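Local coordinates for mitochondrial RNA-binding protein 1 (Trypanosoma brucei, PDB 2GIA) that probably binds guide RNA and, together with MRP2, acts as a matchmaker between RNA strands in mitochondrial RNA editing, at residues B[10-14]-B[134-138]; B[41-46]-B[58-64]; B[73-77]-B[87-91]; B[93-97]-B[109-113]. One frame throughout, in Å; residues are numbered along the deposited sequence.

Contact 1: residues B[10-14]-B[134-138]; sequences LPKFE and TLEHF
The ring of Phe13 lies with one face over the methyl of Thr134: CG2 stands 3.7 Å from the ring centroid of Phe13 and 15° off its normal, a CH-pi contact. Threonine suits this place because its two branches divide the work; CG2 meets the ring, while OG1 bonds back to the carbonyl of His130, one turn earlier in helix 130-145. The rim of the Phe13 ring runs into the same helix, with Phe13 CZ 3.8 Å from Leu135 CD1. Beside it the two phenylalanines form an offset edge-to-face pair, the edge of Phe13 turned toward the face of Phe138, centroids 5.5 Å apart and planes at 67°. With CG anti to the backbone N (chi1 -173°), Phe138 sends its ring out to the strand, where CE2 comes within 3.4 Å of Lys12 CA. Pro11 O sits near the plane of that ring, 3.5 Å from Phe138 CZ. Lys12 and Glu14 point the other way and form a salt bridge with each other. The contact thus joins an outer strand, within this chain, of the four-stranded sheet to helix 130-145, whose part 134-138 runs nearly antiparallel to 12-14, and Phe190 of the neighbouring MRP2 chain also meets the Phe138 ring. Since the side chains facing each other here touch through carbon, the fit rests on dispersion, shape and ring electrostatics, with the strand's charges kept on its far side.

Contact 2: residues B[41-46]-B[58-64]; sequences QYPQLG and QFDADRR
Two backbone hydrogen bonds tie the segments together: Asp60 N gives to Pro43 O at 2.8 Å, and Leu45 N gives to Gln58 O, also at 2.8 Å. They flank Gln44 and Phe59, whose backbones form a single beta bridge. Proline is acceptable at 43 because this pairing asks its carbonyl, not a backbone N-H, to take part. Next come bonds that shape each segment. Asp60 OD1 accepts from Asp62 N at 3.0 Å, an Asx turn that takes in the short 3-10 segment 61-62, and Arg64 NH1 donates to Ala61 O at 2.9 Å, the acceptor lying in the guanidinium plane. In segment 41-46 the extended Gln44 reaches forward so that NE2 bonds Gly46 O at 2.9 Å. The contact closes the base of the long loop between strands 36-43 and 65-68, adjacent antiparallel strands of the four-stranded sheet, and Gln41 already pairs with Ile65 of the second strand. Packing gathers round Tyr42. Arg64 CB lies over one face of its ring, 4.2 Å from the Tyr42 centroid; chi1 of 71° sets Arg64 CG between its N and carbonyl carbon, and the extended chain then runs alongside the tyrosine, guanidinium and ring planes 23° apart. Ala61, small enough to come close, approaches the ring edge, its CA 3.2 Å from Tyr42 CD1. At the root of the ring, Tyr42 CB rests 3.7 Å from Phe59 CB, while the Phe59 ring lies against the backbone of Gln44.

Contact 3: residues B[73-77]-B[87-91]; sequences DLAYL and RHRME
The imidazole of His88 has Tyr76 CB over the centre of one face, 3.4 Å from the His88 centroid, and the Tyr76 ring continues outward from there as an offset stack, centroids 4.2 Å apart and planes only 10° from parallel. On the tyrosine side of the stack, His88 ND1 lies above one face toward the rim, 3.5 Å from Tyr76 CG. At the edge of the imidazole NE2 donates to Asp73 OD1 at 2.9 Å along an almost straight path (177°), exactly in the ring plane; the donor meets the anti side of the carboxylate, tilted out of its plane. Histidine suits the place because it offers a flat face and an in-plane N-H together, and with CG anti to the backbone N (chi1 174°) it reaches across to the helix. Leu77 CD2 is also at the imidazole edge, 4.1 Å from His88 CD2. Flexible Met90 fills in beside these groups, its SD 3.7 Å from Asp73 CG and its CE 4.2 Å from Leu77 CD2. The contact packs helix 71-81 against strand 87-91, an edge strand, within this chain, of the five-stranded sheet. Tyr76 OH bonds Asp169 of the neighbouring MRP2 chain, so the tyrosine of the stack stands at the subunit boundary. The carboxylate probably polarises the imidazole, yet Asp73 OD1 also has a salt bridge to Arg70, which should temper that pull; this bond and the Tyr76 stack together should hold the imidazole's rotation.

Contact 4: residues B[93-97]-B[109-113]; sequences KAYTL and HGKVH
This is an antiparallel beta pairing at a corner of the five-stranded sheet, where the chain leaving strand 105-109 bends at Gly110 into the short strand 111-112. Thr96 and Lys111 make the hydrogen-bonded pair: Thr96 N gives to Lys111 O at 3.0 Å and Lys111 N to Thr96 O at 2.9 Å. Leu97 and Gly110 follow as the non-hydrogen-bonded pair. Glycine suits the corner because, with no side chain, its CA can come within 3.2 Å of Thr96 O, as a CA-H...O contact, at backbone angles that few other residues adopt. On the inner side Val112 CG1 receives two neighbours, Leu97 CD2 at 3.9 Å and Tyr95 CB at 4.0 Å; these are compact apolar groups, packed further by Val67 of strand 65-68 in the other sheet. Tyr95 CG lies between its backbone N and carbonyl carbon (chi1 57°), and the ring leads away from the pairing, its OH bonding the carbonyl of Arg68. Lys111 likewise sends its amine elsewhere, to a salt bridge with Asp122. On the N-terminal side of Tyr95 the backbones part. The His113 ring turns back toward Ala94, its CD2 3.5 Å from Ala94 O, while its NE2 is buried with no polar partner in the model. A water spans the widened gap, donating to Ala94 O at 2.7 Å and accepting from His113 N at 2.9 Å.

Contact 1 spans the chain from near its modelled start to helix 130-145, and the other three are nested inside that loop, in the order 2, 3, 4. Contacts 1 and 2 share the four-stranded sheet, their centres about 20 Å apart. Contacts 3 and 4 touch, with centres about 13 Å apart: strands 87-91 and 96-101 are neighbours in the five-stranded sheet, and Met90 N probably bonds Leu97 O. Contacts 2 and 3 lie farthest apart, about 26 Å between centres. Two antiparallel sheets with helices packed on them agree with the Whirly-type fold of the family; contacts 1 and 3 also border MRP2, so their helices, 130-145 and 71-81, also face the partner subunit.

Contact 1: residues B[10-14]-B[134-138]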
loop_
_atom_site.group_PDB
_atom_site.type_symbol
_atom_site.label_atom_id
_atom_site.label_comp_id
_atom_site.label_asym_id
_atom_site.label_seq_id
_atom_site.Cartn_x
_atom_site.Cartn_y
_atom_site.Cartn_z
ATOM N N LEU B 10 8.413 -6.049 17.641
ATOM C CA LEU B 10 8.414 -6.025 16.187
ATOM C C LEU B 10 7.106 -6.474 15.566
ATOM O O LEU B 10 6.351 -7.256 16.153
ATOM C CB LEU B 10 9.515 -6.952 15.657
ATOM C CG LEU B 10 10.909 -6.655 16.200
ATOM C CD1 LEU B 10 11.906 -7.710 15.703
ATOM C CD2 LEU B 10 11.311 -5.244 15.782
ATOM N N PRO B 11 6.797 -5.942 14.382
ATOM C CA PRO B 11 5.575 -6.368 13.709
ATOM C C PRO B 11 5.828 -7.850 13.413
ATOM O O PRO B 11 6.964 -8.208 13.027
ATOM C CB PRO B 11 5.592 -5.565 12.403
ATOM C CG PRO B 11 6.335 -4.304 12.754
ATOM C CD PRO B 11 7.456 -4.831 13.673
ATOM N N LYS B 12 4.821 -8.700 13.580
ATOM C CA LYS B 12 4.994 -10.130 13.325
ATOM C C LYS B 12 3.683 -10.848 13.236
ATOM O O LYS B 12 2.654 -10.283 13.588
ATOM C CB LYS B 12 5.721 -10.783 14.513
ATOM C CG LYS B 12 4.883 -10.678 15.841
ATOM C CD LYS B 12 5.467 -11.567 16.995
ATOM C CE LYS B 12 4.575 -11.503 18.265
ATOM N NZ LYS B 12 5.049 -12.434 19.360
ATOM N N PHE B 13 3.708 -12.086 12.717
ATOM C CA PHE B 13 2.540 -12.955 12.787
ATOM C C PHE B 13 3.062 -14.341 13.196
ATOM O O PHE B 13 4.247 -14.654 12.998
ATOM C CB PHE B 13 1.721 -13.019 11.479
ATOM C CG PHE B 13 2.363 -13.798 10.354
ATOM C CD1 PHE B 13 3.148 -13.132 9.388
ATOM C CD2 PHE B 13 2.143 -15.161 10.225
ATOM C CE1 PHE B 13 3.699 -13.838 8.283
ATOM C CE2 PHE B 13 2.685 -15.893 9.141
ATOM C CZ PHE B 13 3.469 -15.226 8.157
ATOM N N GLU B 14 2.181 -15.166 13.759
ATOM C CA GLU B 14 2.572 -16.491 14.187
ATOM C C GLU B 14 1.542 -17.511 13.764
ATOM O O GLU B 14 0.355 -17.203 13.666
ATOM C CB GLU B 14 2.707 -16.518 15.720
ATOM C CG GLU B 14 3.767 -15.561 16.246
ATOM C CD GLU B 14 3.814 -15.543 17.791
ATOM O OE1 GLU B 14 4.770 -14.986 18.337
ATOM O OE2 GLU B 14 2.895 -16.093 18.432
ATOM N N THR B 134 -1.858 -14.259 4.576
ATOM C CA THR B 134 -1.235 -13.607 5.737
ATOM C C THR B 134 0.257 -13.274 5.416
ATOM O O THR B 134 0.735 -12.150 5.634
ATOM C CB THR B 134 -1.318 -14.567 6.958
ATOM O OG1 THR B 134 -2.703 -14.748 7.310
ATOM C CG2 THR B 134 -0.552 -14.001 8.139
ATOM N N LEU B 135 0.957 -14.242 4.854
ATOM C CA LEU B 135 2.374 -14.069 4.506
ATOM C C LEU B 135 2.560 -13.005 3.421
ATOM O O LEU B 135 3.423 -12.146 3.538
ATOM C CB LEU B 135 2.975 -15.409 4.025
ATOM C CG LEU B 135 4.442 -15.264 3.582
ATOM C CD1 LEU B 135 5.327 -14.957 4.806
ATOM C CD2 LEU B 135 4.900 -16.545 2.954
ATOM N N GLU B 136 1.788 -13.086 2.340
ATOM C CA GLU B 136 1.875 -12.071 1.288
ATOM C C GLU B 136 1.663 -10.657 1.862
ATOM O O GLU B 136 2.445 -9.737 1.558
ATOM C CB GLU B 136 0.795 -12.319 0.201
ATOM C CG GLU B 136 1.050 -13.568 -0.680
ATOM C CD GLU B 136 -0.158 -13.988 -1.527
ATOM O OE1 GLU B 136 0.039 -14.792 -2.458
ATOM O OE2 GLU B 136 -1.305 -13.536 -1.252
ATOM N N HIS B 137 0.595 -10.466 2.655
ATOM C CA HIS B 137 0.343 -9.130 3.207
ATOM C C HIS B 137 1.478 -8.650 4.112
ATOM O O HIS B 137 1.863 -7.473 4.074
ATOM C CB HIS B 137 -0.982 -9.116 3.968
ATOM C CG HIS B 137 -2.179 -8.994 3.063
ATOM N ND1 HIS B 137 -2.928 -7.847 2.973
ATOM C CD2 HIS B 137 -2.693 -9.861 2.153
ATOM C CE1 HIS B 137 -3.850 -8.001 2.033
ATOM N NE2 HIS B 137 -3.720 -9.216 1.519
ATOM N N PHE B 138 2.019 -9.577 4.917
ATOM C CA PHE B 138 3.103 -9.225 5.825
ATOM C C PHE B 138 4.343 -8.802 5.047
ATOM O O PHE B 138 4.990 -7.826 5.385
ATOM C CB PHE B 138 3.464 -10.433 6.748
ATOM C CG PHE B 138 4.463 -10.090 7.822
ATOM C CD1 PHE B 138 5.843 -10.161 7.573
ATOM C CD2 PHE B 138 4.019 -9.591 9.049
ATOM C CE1 PHE B 138 6.800 -9.723 8.548
ATOM C CE2 PHE B 138 4.951 -9.151 10.035
ATOM C CZ PHE B 138 6.355 -9.220 9.782
#

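Contact 2: residues B[41-46]-B[58-64]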
loop_
_atom_site.group_PDB
_atom_site.type_symbol
_atom_site.label_atom_id
_atom_site.label_comp_id
_atom_site.label_asym_id
_atom_site.label_seq_id
_atom_site.Cartn_x
_atom_site.Cartn_y
_atom_site.Cartn_z
ATOM N N GLN B 41 11.075 -20.704 14.387
ATOM C CA GLN B 41 10.128 -21.760 14.584
ATOM C C GLN B 41 10.489 -22.520 15.859
ATOM O O GLN B 41 11.666 -22.779 16.091
ATOM C CB GLN B 41 10.125 -22.751 13.439
ATOM C CG GLN B 41 8.918 -23.696 13.564
ATOM C CD GLN B 41 8.889 -24.730 12.441
ATOM O OE1 GLN B 41 9.653 -25.697 12.437
ATOM N NE2 GLN B 41 7.998 -24.520 11.478
ATOM N N TYR B 42 9.469 -22.871 16.639
ATOM C CA TYR B 42 9.663 -23.612 17.896
ATOM C C TYR B 42 8.944 -24.945 17.827
ATOM O O TYR B 42 7.791 -24.989 17.459
ATOM C CB TYR B 42 9.060 -22.830 19.052
ATOM C CG TYR B 42 9.579 -21.418 19.186
ATOM C CD1 TYR B 42 10.338 -21.058 20.282
ATOM C CD2 TYR B 42 9.288 -20.427 18.229
ATOM C CE1 TYR B 42 10.807 -19.768 20.460
ATOM C CE2 TYR B 42 9.769 -19.102 18.403
ATOM C CZ TYR B 42 10.529 -18.801 19.544
ATOM O OH TYR B 42 10.984 -17.541 19.832
ATOM N N PRO B 43 9.620 -26.057 18.176
ATOM C CA PRO B 43 8.983 -27.385 18.148
ATOM C C PRO B 43 7.966 -27.432 19.286
ATOM O O PRO B 43 8.180 -26.813 20.341
ATOM C CB PRO B 43 10.138 -28.346 18.450
ATOM C CG PRO B 43 11.377 -27.575 18.185
ATOM C CD PRO B 43 11.047 -26.142 18.534
ATOM N N GLN B 44 6.864 -28.138 19.092
ATOM C CA GLN B 44 5.881 -28.268 20.161
ATOM C C GLN B 44 6.589 -29.026 21.305
ATOM O O GLN B 44 7.441 -29.874 21.038
ATOM C CB GLN B 44 4.681 -29.091 19.685
ATOM C CG GLN B 44 3.673 -29.427 20.745
ATOM C CD GLN B 44 2.403 -30.038 20.124
ATOM O OE1 GLN B 44 2.081 -29.768 18.968
ATOM N NE2 GLN B 44 1.687 -30.853 20.890
ATOM N N LEU B 45 6.222 -28.703 22.550
ATOM C CA LEU B 45 6.793 -29.351 23.747
ATOM C C LEU B 45 5.649 -30.111 24.432
ATOM O O LEU B 45 4.729 -29.518 24.983
ATOM C CB LEU B 45 7.351 -28.293 24.696
ATOM C CG LEU B 45 8.147 -28.806 25.918
ATOM C CD1 LEU B 45 9.345 -29.638 25.453
ATOM C CD2 LEU B 45 8.575 -27.617 26.771
ATOM N N GLY B 46 5.682 -31.434 24.330
ATOM C CA GLY B 46 4.641 -32.228 24.951
ATOM C C GLY B 46 3.261 -32.128 24.335
ATOM O O GLY B 46 3.023 -31.370 23.384
ATOM N N GLN B 58 3.915 -24.227 25.705
ATOM C CA GLN B 58 3.410 -25.203 24.749
ATOM C C GLN B 58 4.460 -25.546 23.721
ATOM O O GLN B 58 4.428 -26.640 23.152
ATOM C CB GLN B 58 2.152 -24.675 24.057
ATOM C CG GLN B 58 1.576 -25.599 22.986
ATOM C CD GLN B 58 1.036 -26.908 23.543
ATOM O OE1 GLN B 58 1.758 -27.904 23.679
ATOM N NE2 GLN B 58 -0.226 -26.904 23.873
ATOM N N PHE B 59 5.415 -24.635 23.508
ATOM C CA PHE B 59 6.493 -24.847 22.518
ATOM C C PHE B 59 7.871 -24.712 23.170
ATOM O O PHE B 59 7.986 -24.146 24.239
ATOM C CB PHE B 59 6.347 -23.837 21.351
ATOM C CG PHE B 59 5.051 -23.981 20.615
ATOM C CD1 PHE B 59 4.897 -24.960 19.643
ATOM C CD2 PHE B 59 3.940 -23.219 20.986
ATOM C CE1 PHE B 59 3.617 -25.192 19.053
ATOM C CE2 PHE B 59 2.689 -23.446 20.411
ATOM C CZ PHE B 59 2.533 -24.430 19.454
ATOM N N ASP B 60 8.908 -25.217 22.501
ATOM C CA ASP B 60 10.248 -25.240 23.071
ATOM C C ASP B 60 11.220 -24.202 22.535
ATOM O O ASP B 60 11.920 -24.467 21.549
ATOM C CB ASP B 60 10.845 -26.623 22.861
ATOM C CG ASP B 60 12.091 -26.866 23.712
ATOM O OD1 ASP B 60 12.514 -25.930 24.434
ATOM O OD2 ASP B 60 12.632 -27.996 23.639
ATOM N N ALA B 61 11.284 -23.049 23.194
ATOM C CA ALA B 61 12.201 -21.979 22.767
ATOM C C ALA B 61 13.646 -22.432 22.804
ATOM O O ALA B 61 14.476 -21.894 22.068
ATOM C CB ALA B 61 12.033 -20.747 23.641
ATOM N N ASP B 62 13.977 -23.436 23.628
ATOM C CA ASP B 62 15.364 -23.843 23.669
ATOM C C ASP B 62 15.793 -24.753 22.542
ATOM O O ASP B 62 16.960 -25.120 22.466
ATOM C CB ASP B 62 15.697 -24.474 25.017
ATOM C CG ASP B 62 15.417 -23.538 26.149
ATOM O OD1 ASP B 62 15.946 -22.406 26.144
ATOM O OD2 ASP B 62 14.641 -23.927 27.035
ATOM N N ARG B 63 14.859 -25.125 21.661
ATOM C CA ARG B 63 15.202 -25.939 20.511
ATOM C C ARG B 63 14.709 -25.206 19.236
ATOM O O ARG B 63 14.348 -25.829 18.251
ATOM C CB ARG B 63 14.570 -27.331 20.635
ATOM C CG ARG B 63 15.407 -28.263 21.583
ATOM C CD ARG B 63 14.915 -29.724 21.597
ATOM N NE ARG B 63 14.172 -30.119 20.397
ATOM C CZ ARG B 63 14.715 -30.519 19.247
ATOM N NH1 ARG B 63 16.039 -30.600 19.104
ATOM N NH2 ARG B 63 13.921 -30.824 18.231
ATOM N N ARG B 64 14.746 -23.880 19.252
ATOM C CA ARG B 64 14.226 -23.131 18.107
ATOM C C ARG B 64 15.169 -23.004 16.922
ATOM O O ARG B 64 16.383 -23.207 17.028
ATOM C CB ARG B 64 13.807 -21.716 18.558
ATOM C CG ARG B 64 14.988 -20.814 18.898
ATOM C CD ARG B 64 14.492 -19.510 19.517
ATOM N NE ARG B 64 15.582 -18.588 19.795
ATOM C CZ ARG B 64 16.384 -18.662 20.852
ATOM N NH1 ARG B 64 16.231 -19.627 21.757
ATOM N NH2 ARG B 64 17.332 -17.761 21.018
#

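Contact 3: residues B[73-77]-B[87-91]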
loop_
_atom_site.group_PDB
_atom_site.type_symbol
_atom_site.label_atom_id
_atom_site.label_comp_id
_atom_site.label_asym_id
_atom_site.label_seq_id
_atom_site.Cartn_x
_atom_site.Cartn_y
_atom_site.Cartn_z
ATOM N N ASP B 73 16.611 -9.805 0.288
ATOM C CA ASP B 73 15.866 -11.072 0.312
ATOM C C ASP B 73 14.402 -10.746 0.518
ATOM O O ASP B 73 13.525 -11.416 -0.031
ATOM C CB ASP B 73 16.334 -11.957 1.476
ATOM C CG ASP B 73 17.798 -12.393 1.327
ATOM O OD1 ASP B 73 18.190 -12.735 0.205
ATOM O OD2 ASP B 73 18.530 -12.386 2.336
ATOM N N LEU B 74 14.123 -9.738 1.337
ATOM C CA LEU B 74 12.700 -9.366 1.540
ATOM C C LEU B 74 12.102 -8.972 0.180
ATOM O O LEU B 74 10.993 -9.386 -0.205
ATOM C CB LEU B 74 12.600 -8.222 2.554
ATOM C CG LEU B 74 11.229 -7.538 2.673
ATOM C CD1 LEU B 74 10.095 -8.537 3.133
ATOM C CD2 LEU B 74 11.369 -6.410 3.724
ATOM N N ALA B 75 12.835 -8.175 -0.577
ATOM C CA ALA B 75 12.349 -7.779 -1.894
ATOM C C ALA B 75 12.179 -9.008 -2.809
ATOM O O ALA B 75 11.203 -9.100 -3.565
ATOM C CB ALA B 75 13.343 -6.743 -2.520
ATOM N N TYR B 76 13.127 -9.957 -2.754
ATOM C CA TYR B 76 13.007 -11.163 -3.568
ATOM C C TYR B 76 11.795 -11.964 -3.173
ATOM O O TYR B 76 11.124 -12.503 -4.043
ATOM C CB TYR B 76 14.270 -12.063 -3.447
ATOM C CG TYR B 76 15.264 -11.794 -4.562
ATOM C CD1 TYR B 76 14.938 -12.109 -5.869
ATOM C CD2 TYR B 76 16.481 -11.181 -4.311
ATOM C CE1 TYR B 76 15.800 -11.822 -6.915
ATOM C CE2 TYR B 76 17.361 -10.877 -5.368
ATOM C CZ TYR B 76 16.997 -11.212 -6.660
ATOM O OH TYR B 76 17.835 -10.956 -7.713
ATOM N N LEU B 77 11.495 -12.043 -1.870
ATOM C CA LEU B 77 10.328 -12.820 -1.459
ATOM C C LEU B 77 9.060 -12.170 -2.003
ATOM O O LEU B 77 8.126 -12.861 -2.408
ATOM C CB LEU B 77 10.241 -12.915 0.083
ATOM C CG LEU B 77 11.403 -13.588 0.837
ATOM C CD1 LEU B 77 10.912 -14.096 2.207
ATOM C CD2 LEU B 77 12.056 -14.705 0.020
ATOM N N ARG B 87 11.614 -18.714 -7.828
ATOM C CA ARG B 87 12.236 -19.229 -6.631
ATOM C C ARG B 87 13.351 -18.307 -6.224
ATOM O O ARG B 87 14.033 -17.730 -7.068
ATOM C CB ARG B 87 12.851 -20.635 -6.919
ATOM C CG ARG B 87 13.618 -21.352 -5.727
ATOM C CD ARG B 87 14.336 -22.740 -6.130
ATOM N NE ARG B 87 15.758 -22.610 -6.558
ATOM C CZ ARG B 87 16.508 -23.596 -7.067
ATOM N NH1 ARG B 87 16.007 -24.827 -7.223
ATOM N NH2 ARG B 87 17.768 -23.352 -7.459
ATOM N N HIS B 88 13.558 -18.162 -4.927
ATOM C CA HIS B 88 14.696 -17.362 -4.500
ATOM C C HIS B 88 15.525 -18.258 -3.563
ATOM O O HIS B 88 14.984 -18.791 -2.583
ATOM C CB HIS B 88 14.262 -16.094 -3.760
ATOM C CG HIS B 88 15.419 -15.324 -3.177
ATOM N ND1 HIS B 88 16.522 -14.984 -3.930
ATOM C CD2 HIS B 88 15.633 -14.814 -1.946
ATOM C CE1 HIS B 88 17.368 -14.297 -3.188
ATOM N NE2 HIS B 88 16.856 -14.173 -1.977
ATOM N N ARG B 89 16.811 -18.438 -3.875
ATOM C CA ARG B 89 17.682 -19.249 -3.034
ATOM C C ARG B 89 18.565 -18.328 -2.192
ATOM O O ARG B 89 19.123 -17.384 -2.686
ATOM C CB ARG B 89 18.566 -20.191 -3.900
ATOM C CG ARG B 89 19.680 -20.858 -3.063
ATOM C CD ARG B 89 20.176 -22.152 -3.701
ATOM N NE ARG B 89 19.100 -23.136 -3.795
ATOM C CZ ARG B 89 19.247 -24.361 -4.294
ATOM N NH1 ARG B 89 20.438 -24.761 -4.732
ATOM N NH2 ARG B 89 18.200 -25.160 -4.433
ATOM N N MET B 90 18.680 -18.611 -0.908
ATOM C CA MET B 90 19.493 -17.796 -0.026
ATOM C C MET B 90 20.510 -18.696 0.638
ATOM O O MET B 90 20.146 -19.694 1.256
ATOM C CB MET B 90 18.580 -17.160 1.025
ATOM C CG MET B 90 17.609 -16.140 0.397
ATOM S SD MET B 90 16.264 -15.796 1.511
ATOM C CE MET B 90 15.199 -17.193 1.264
ATOM N N GLU B 91 21.790 -18.356 0.490
ATOM C CA GLU B 91 22.844 -19.161 1.078
ATOM C C GLU B 91 23.734 -18.278 1.932
ATOM O O GLU B 91 24.183 -17.212 1.502
ATOM C CB GLU B 91 23.668 -19.821 -0.015
ATOM C CG GLU B 91 22.840 -20.609 -0.967
ATOM C CD GLU B 91 23.666 -21.279 -2.033
ATOM O OE1 GLU B 91 24.246 -22.348 -1.739
ATOM O OE2 GLU B 91 23.740 -20.727 -3.159
#

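Contact 4: residues B[93-97]-B[109-113]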
loop_
_atom_site.group_PDB
_atom_site.type_symbol
_atom_site.label_atom_id
_atom_site.label_comp_id
_atom_site.label_asym_id
_atom_site.label_seq_id
_atom_site.Cartn_x
_atom_site.Cartn_y
_atom_site.Cartn_z
ATOM N N LYS B 93 26.413 -18.564 5.757
ATOM C CA LYS B 93 27.146 -19.490 6.585
ATOM C C LYS B 93 26.167 -20.211 7.496
ATOM O O LYS B 93 26.404 -21.349 7.893
ATOM C CB LYS B 93 28.174 -18.725 7.435
ATOM C CG LYS B 93 28.440 -19.364 8.799
ATOM C CD LYS B 93 28.465 -18.324 9.948
ATOM C CE LYS B 93 27.206 -18.390 10.857
ATOM N NZ LYS B 93 26.950 -19.754 11.468
ATOM N N ALA B 94 25.062 -19.549 7.848
ATOM C CA ALA B 94 24.113 -20.183 8.751
ATOM C C ALA B 94 23.042 -21.073 8.109
ATOM O O ALA B 94 22.506 -21.973 8.768
ATOM C CB ALA B 94 23.424 -19.090 9.645
ATOM N N TYR B 95 22.721 -20.847 6.835
ATOM C CA TYR B 95 21.639 -21.641 6.255
ATOM C C TYR B 95 21.657 -21.594 4.759
ATOM O O TYR B 95 22.332 -20.749 4.178
ATOM C CB TYR B 95 20.269 -21.086 6.728
ATOM C CG TYR B 95 20.041 -19.610 6.385
ATOM C CD1 TYR B 95 20.131 -18.600 7.374
ATOM C CD2 TYR B 95 19.785 -19.215 5.061
ATOM C CE1 TYR B 95 19.980 -17.225 7.039
ATOM C CE2 TYR B 95 19.629 -17.863 4.730
ATOM C CZ TYR B 95 19.734 -16.872 5.723
ATOM O OH TYR B 95 19.611 -15.525 5.358
ATOM N N THR B 96 20.880 -22.501 4.156
ATOM C CA THR B 96 20.670 -22.542 2.706
ATOM C C THR B 96 19.199 -22.749 2.578
ATOM O O THR B 96 18.703 -23.789 2.936
ATOM C CB THR B 96 21.427 -23.692 1.999
ATOM O OG1 THR B 96 22.824 -23.423 2.093
ATOM C CG2 THR B 96 21.078 -23.721 0.500
ATOM N N LEU B 97 18.491 -21.744 2.054
ATOM C CA LEU B 97 17.041 -21.828 2.000
ATOM C C LEU B 97 16.496 -21.376 0.677
ATOM O O LEU B 97 16.974 -20.399 0.095
ATOM C CB LEU B 97 16.418 -20.914 3.112
ATOM C CG LEU B 97 16.514 -21.333 4.578
ATOM C CD1 LEU B 97 15.993 -20.226 5.567
ATOM C CD2 LEU B 97 15.697 -22.603 4.712
ATOM N N HIS B 109 12.231 -23.744 2.516
ATOM C CA HIS B 109 12.848 -25.020 2.899
ATOM C C HIS B 109 14.335 -25.090 2.585
ATOM O O HIS B 109 14.821 -24.403 1.679
ATOM C CB HIS B 109 12.094 -26.169 2.197
ATOM C CG HIS B 109 12.118 -26.080 0.688
ATOM N ND1 HIS B 109 13.108 -26.666 -0.074
ATOM C CD2 HIS B 109 11.321 -25.419 -0.184
ATOM C CE1 HIS B 109 12.921 -26.365 -1.352
ATOM N NE2 HIS B 109 11.843 -25.607 -1.450
ATOM N N GLY B 110 15.044 -25.894 3.381
ATOM C CA GLY B 110 16.474 -26.088 3.169
ATOM C C GLY B 110 17.176 -26.589 4.412
ATOM O O GLY B 110 16.596 -27.291 5.252
ATOM N N LYS B 111 18.418 -26.149 4.569
ATOM C CA LYS B 111 19.250 -26.565 5.693
ATOM C C LYS B 111 19.438 -25.414 6.679
ATOM O O LYS B 111 19.770 -24.310 6.273
ATOM C CB LYS B 111 20.612 -27.006 5.138
ATOM C CG LYS B 111 20.497 -28.285 4.266
ATOM C CD LYS B 111 21.851 -28.869 3.887
ATOM C CE LYS B 111 21.695 -30.247 3.202
ATOM N NZ LYS B 111 20.947 -31.249 4.056
ATOM N N VAL B 112 19.251 -25.682 7.962
ATOM C CA VAL B 112 19.401 -24.629 8.987
ATOM C C VAL B 112 19.929 -25.334 10.237
ATOM O O VAL B 112 20.000 -26.557 10.288
ATOM C CB VAL B 112 18.026 -24.045 9.420
ATOM C CG1 VAL B 112 17.317 -23.428 8.207
ATOM C CG2 VAL B 112 17.119 -25.180 10.002
ATOM N N HIS B 113 20.281 -24.581 11.262
ATOM C CA HIS B 113 20.657 -25.291 12.490
ATOM C C HIS B 113 19.797 -24.724 13.608
ATOM O O HIS B 113 19.271 -23.617 13.459
ATOM C CB HIS B 113 22.150 -25.130 12.756
ATOM C CG HIS B 113 22.610 -23.717 12.855
ATOM N ND1 HIS B 113 22.328 -22.918 13.943
ATOM C CD2 HIS B 113 23.368 -22.968 12.019
ATOM C CE1 HIS B 113 22.896 -21.732 13.775
ATOM N NE2 HIS B 113 23.533 -21.736 12.617
HETATM O O HOH W 1 20.453 -21.761 10.481
#